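Local coordinates for N-acetyltransferase domain-containing protein (Xanthomonas campestris pv. campestris, PDB 2OZH), which probably transfers an acyl group, such as acetyl, as a member of the GNAT family of N-acetyltransferases, at residues V38-G50 and V57-F69. Numbering follows the deposited sequence.
Sequences VQRAIDHSLCFGG and VAFARVISDYATF. With EDO (1,2-ethanediol), chain G.
Leu46, Phe48 and Gly50 pair with Val62, Ala60 and Ala58 through antiparallel backbone hydrogen bonds, and a classic beta bulge interrupts the pairing at Gly50, where Gly50 O takes a 2.8 Å bond from Val57 N and a weak one from Ala58 N. On the face turned to helix 35-43, Arg61 reaches from strand 55-64 toward the turn that joins this helix to strand 46-52. Bent at chi3 (66°), its chain passes Ser45 CB and brings NH1 to Ser45 OG at 2.9 Å, in the guanidinium plane, while Ala41 CB lies over the rim of one guanidinium face. Ser45 OG in turn donates to Ala41 O (2.7 Å), which also accepts His44 N from the opposite face of its plane. Strands 46-52 and 55-64 form an antiparallel hairpin within the central sheet of the GNAT fold. The guanidinium also forms salt bridges with Asp74 and with Asp65 of the second subunit, placing this buried site at the dimer interface. Farther along the same face, Phe59 swings CG anti to its N (chi1 -171°), which carries CE1 to Cys47 CB (3.8 Å) and CZ to Ile42 CG1 (4.1 Å). On the opposite face of the sheet, Phe48 CE1 meets Val62 CG2 at 3.9 Å, and the Tyr66 ring receives Leu46 CB at its edge.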
# COMPACT_ATOMS: atom_id res chain seq x y z
N VAL A 38 -0.52 -1.25 16.14
CA VAL A 38 0.60 -0.32 15.90
C VAL A 38 1.87 -1.12 15.71
O VAL A 38 2.62 -0.86 14.78
CB VAL A 38 0.72 0.69 17.08
CG1 VAL A 38 1.98 1.53 16.93
CG2 VAL A 38 -0.50 1.59 17.12
N GLN A 39 2.14 -2.06 16.60
CA GLN A 39 3.35 -2.83 16.51
C GLN A 39 3.41 -3.65 15.23
O GLN A 39 4.44 -3.64 14.54
CB GLN A 39 3.52 -3.76 17.70
CG GLN A 39 4.88 -4.48 17.69
CD GLN A 39 6.05 -3.58 18.02
OE1 GLN A 39 6.14 -3.07 19.14
NE2 GLN A 39 6.96 -3.41 17.08
N ARG A 40 2.31 -4.33 14.91
CA ARG A 40 2.28 -5.12 13.68
C ARG A 40 2.48 -4.25 12.44
O ARG A 40 3.23 -4.59 11.53
CB ARG A 40 0.97 -5.90 13.60
CG ARG A 40 0.87 -6.83 12.41
CD ARG A 40 -0.31 -7.80 12.52
NE ARG A 40 -0.21 -8.55 13.76
CZ ARG A 40 -1.07 -8.53 14.79
NH1 ARG A 40 -2.20 -7.85 14.73
NH2 ARG A 40 -0.79 -9.24 15.88
N ALA A 41 1.80 -3.11 12.42
CA ALA A 41 1.93 -2.20 11.30
C ALA A 41 3.37 -1.79 11.11
O ALA A 41 3.90 -1.81 10.00
CB ALA A 41 1.07 -0.95 11.54
N ILE A 42 4.03 -1.39 12.19
CA ILE A 42 5.42 -0.96 12.13
C ILE A 42 6.32 -2.08 11.64
O ILE A 42 7.21 -1.85 10.81
CB ILE A 42 5.82 -0.39 13.52
CG1 ILE A 42 5.22 1.01 13.68
CG2 ILE A 42 7.33 -0.39 13.72
CD1 ILE A 42 5.34 1.60 15.07
N ASP A 43 6.07 -3.30 12.14
CA ASP A 43 6.89 -4.45 11.78
C ASP A 43 6.85 -4.71 10.28
O ASP A 43 7.82 -5.23 9.71
CB ASP A 43 6.42 -5.69 12.51
CG ASP A 43 6.72 -5.68 14.00
OD1 ASP A 43 7.50 -4.87 14.48
OD2 ASP A 43 6.16 -6.58 14.67
N HIS A 44 5.78 -4.31 9.61
CA HIS A 44 5.60 -4.59 8.18
C HIS A 44 5.62 -3.37 7.29
O HIS A 44 5.16 -3.39 6.15
CB HIS A 44 4.31 -5.39 7.98
CG HIS A 44 4.37 -6.72 8.62
ND1 HIS A 44 5.06 -7.77 8.07
CD2 HIS A 44 3.88 -7.15 9.81
CE1 HIS A 44 4.96 -8.81 8.88
NE2 HIS A 44 4.27 -8.46 9.95
N SER A 45 6.20 -2.29 7.80
CA SER A 45 6.33 -1.05 7.08
C SER A 45 7.75 -0.55 7.09
O SER A 45 8.55 -0.97 7.93
CB SER A 45 5.47 0.05 7.76
OG SER A 45 4.11 -0.34 7.79
N LEU A 46 8.04 0.39 6.19
CA LEU A 46 9.26 1.16 6.20
C LEU A 46 8.97 2.44 6.95
O LEU A 46 8.20 3.29 6.52
CB LEU A 46 9.75 1.46 4.79
CG LEU A 46 11.03 2.28 4.67
CD1 LEU A 46 12.20 1.61 5.32
CD2 LEU A 46 11.34 2.52 3.19
N CYS A 47 9.52 2.53 8.15
CA CYS A 47 9.20 3.60 9.08
C CYS A 47 10.35 4.57 9.19
O CYS A 47 11.52 4.17 9.18
CB CYS A 47 8.88 3.06 10.47
SG CYS A 47 7.48 1.92 10.52
N PHE A 48 10.00 5.85 9.30
CA PHE A 48 10.97 6.96 9.42
C PHE A 48 10.73 7.61 10.77
O PHE A 48 9.67 8.19 11.02
CB PHE A 48 10.76 7.97 8.29
CG PHE A 48 11.04 7.39 6.93
CD1 PHE A 48 10.13 6.56 6.32
CD2 PHE A 48 12.24 7.65 6.26
CE1 PHE A 48 10.41 6.00 5.08
CE2 PHE A 48 12.52 7.08 5.04
CZ PHE A 48 11.60 6.26 4.45
N GLY A 49 11.71 7.52 11.64
CA GLY A 49 11.63 8.21 12.92
C GLY A 49 12.55 9.40 12.93
O GLY A 49 13.65 9.35 12.40
N GLY A 50 12.11 10.48 13.56
CA GLY A 50 12.95 11.63 13.80
C GLY A 50 13.19 11.79 15.29
O GLY A 50 12.27 11.63 16.08
N VAL A 57 10.68 12.63 18.16
CA VAL A 57 9.91 13.86 17.97
C VAL A 57 9.01 13.82 16.73
O VAL A 57 8.14 14.70 16.60
CB VAL A 57 10.83 15.08 17.86
CG1 VAL A 57 11.67 15.20 19.16
CG2 VAL A 57 11.70 15.07 16.65
N ALA A 58 9.19 12.86 15.83
CA ALA A 58 8.43 12.87 14.58
C ALA A 58 8.41 11.47 14.01
O ALA A 58 9.24 10.62 14.38
CB ALA A 58 9.06 13.83 13.58
N PHE A 59 7.49 11.22 13.07
CA PHE A 59 7.29 9.90 12.49
C PHE A 59 6.65 10.03 11.12
O PHE A 59 5.88 10.95 10.88
CB PHE A 59 6.31 9.13 13.39
CG PHE A 59 6.12 7.65 13.06
CD1 PHE A 59 7.19 6.77 13.09
CD2 PHE A 59 4.88 7.15 12.74
CE1 PHE A 59 7.00 5.42 12.83
CE2 PHE A 59 4.69 5.83 12.51
CZ PHE A 59 5.72 4.95 12.57
N ALA A 60 6.97 9.08 10.26
CA ALA A 60 6.26 8.87 9.00
C ALA A 60 6.37 7.42 8.66
O ALA A 60 7.36 6.78 8.99
CB ALA A 60 6.88 9.73 7.87
N ARG A 61 5.36 6.88 8.00
CA ARG A 61 5.31 5.45 7.75
C ARG A 61 4.91 5.16 6.31
O ARG A 61 3.97 5.76 5.80
CB ARG A 61 4.33 4.76 8.71
CG ARG A 61 4.38 3.24 8.62
CD ARG A 61 3.70 2.58 9.80
NE ARG A 61 2.27 2.82 9.86
CZ ARG A 61 1.36 2.03 9.31
NH1 ARG A 61 1.71 1.00 8.55
NH2 ARG A 61 0.08 2.25 9.54
N VAL A 62 5.65 4.27 5.68
CA VAL A 62 5.42 3.90 4.29
C VAL A 62 5.13 2.40 4.18
O VAL A 62 5.88 1.58 4.70
CB VAL A 62 6.62 4.31 3.42
CG1 VAL A 62 6.42 3.86 1.96
CG2 VAL A 62 6.85 5.80 3.48
N ILE A 63 4.06 2.03 3.48
CA ILE A 63 3.76 0.65 3.16
C ILE A 63 4.07 0.52 1.65
O ILE A 63 3.50 1.25 0.85
CB ILE A 63 2.30 0.32 3.43
CG1 ILE A 63 1.97 0.60 4.90
CG2 ILE A 63 2.03 -1.13 3.09
CD1 ILE A 63 0.49 0.49 5.21
N SER A 64 4.92 -0.42 1.28
CA SER A 64 5.38 -0.50 -0.11
C SER A 64 5.86 -1.88 -0.45
O SER A 64 6.27 -2.64 0.42
CB SER A 64 6.53 0.48 -0.29
OG SER A 64 7.01 0.54 -1.64
N ASP A 65 5.85 -2.19 -1.75
CA ASP A 65 6.54 -3.35 -2.28
C ASP A 65 7.98 -3.05 -2.70
O ASP A 65 8.65 -3.93 -3.21
CB ASP A 65 5.76 -3.99 -3.42
CG ASP A 65 5.67 -3.12 -4.64
OD1 ASP A 65 6.13 -1.96 -4.60
OD2 ASP A 65 5.14 -3.63 -5.66
N TYR A 66 8.42 -1.81 -2.49
CA TYR A 66 9.78 -1.37 -2.83
C TYR A 66 10.07 -1.58 -4.30
O TYR A 66 11.24 -1.80 -4.71
CB TYR A 66 10.83 -2.06 -1.94
CG TYR A 66 10.42 -2.04 -0.50
CD1 TYR A 66 10.15 -0.85 0.16
CD2 TYR A 66 10.20 -3.22 0.19
CE1 TYR A 66 9.66 -0.83 1.46
CE2 TYR A 66 9.73 -3.21 1.52
CZ TYR A 66 9.45 -2.01 2.13
OH TYR A 66 8.98 -1.98 3.44
N ALA A 67 9.03 -1.50 -5.12
CA ALA A 67 9.15 -1.78 -6.54
C ALA A 67 8.20 -1.01 -7.44
O ALA A 67 8.64 -0.42 -8.43
CB ALA A 67 8.99 -3.26 -6.78
N THR A 68 6.91 -1.01 -7.09
CA THR A 68 5.87 -0.44 -7.93
C THR A 68 4.94 0.55 -7.23
O THR A 68 4.37 1.40 -7.90
CB THR A 68 4.99 -1.51 -8.60
OG1 THR A 68 4.14 -2.15 -7.62
CG2 THR A 68 5.83 -2.51 -9.37
N PHE A 69 4.76 0.43 -5.92
CA PHE A 69 3.71 1.13 -5.20
C PHE A 69 4.16 1.44 -3.79
O PHE A 69 4.82 0.63 -3.15
CB PHE A 69 2.46 0.25 -5.09
CG PHE A 69 1.37 0.86 -4.24
CD1 PHE A 69 0.45 1.75 -4.76
CD2 PHE A 69 1.28 0.54 -2.88
CE1 PHE A 69 -0.51 2.31 -3.94
CE2 PHE A 69 0.32 1.10 -2.09
CZ PHE A 69 -0.58 1.98 -2.62
C1 EDO G . 2.28 -12.09 9.52
O1 EDO G . 3.20 -11.67 8.50
C2 EDO G . 1.42 -10.90 9.91
O2 EDO G . 1.83 -10.39 11.18
O HOH W 1 5.99 -2.03 3.60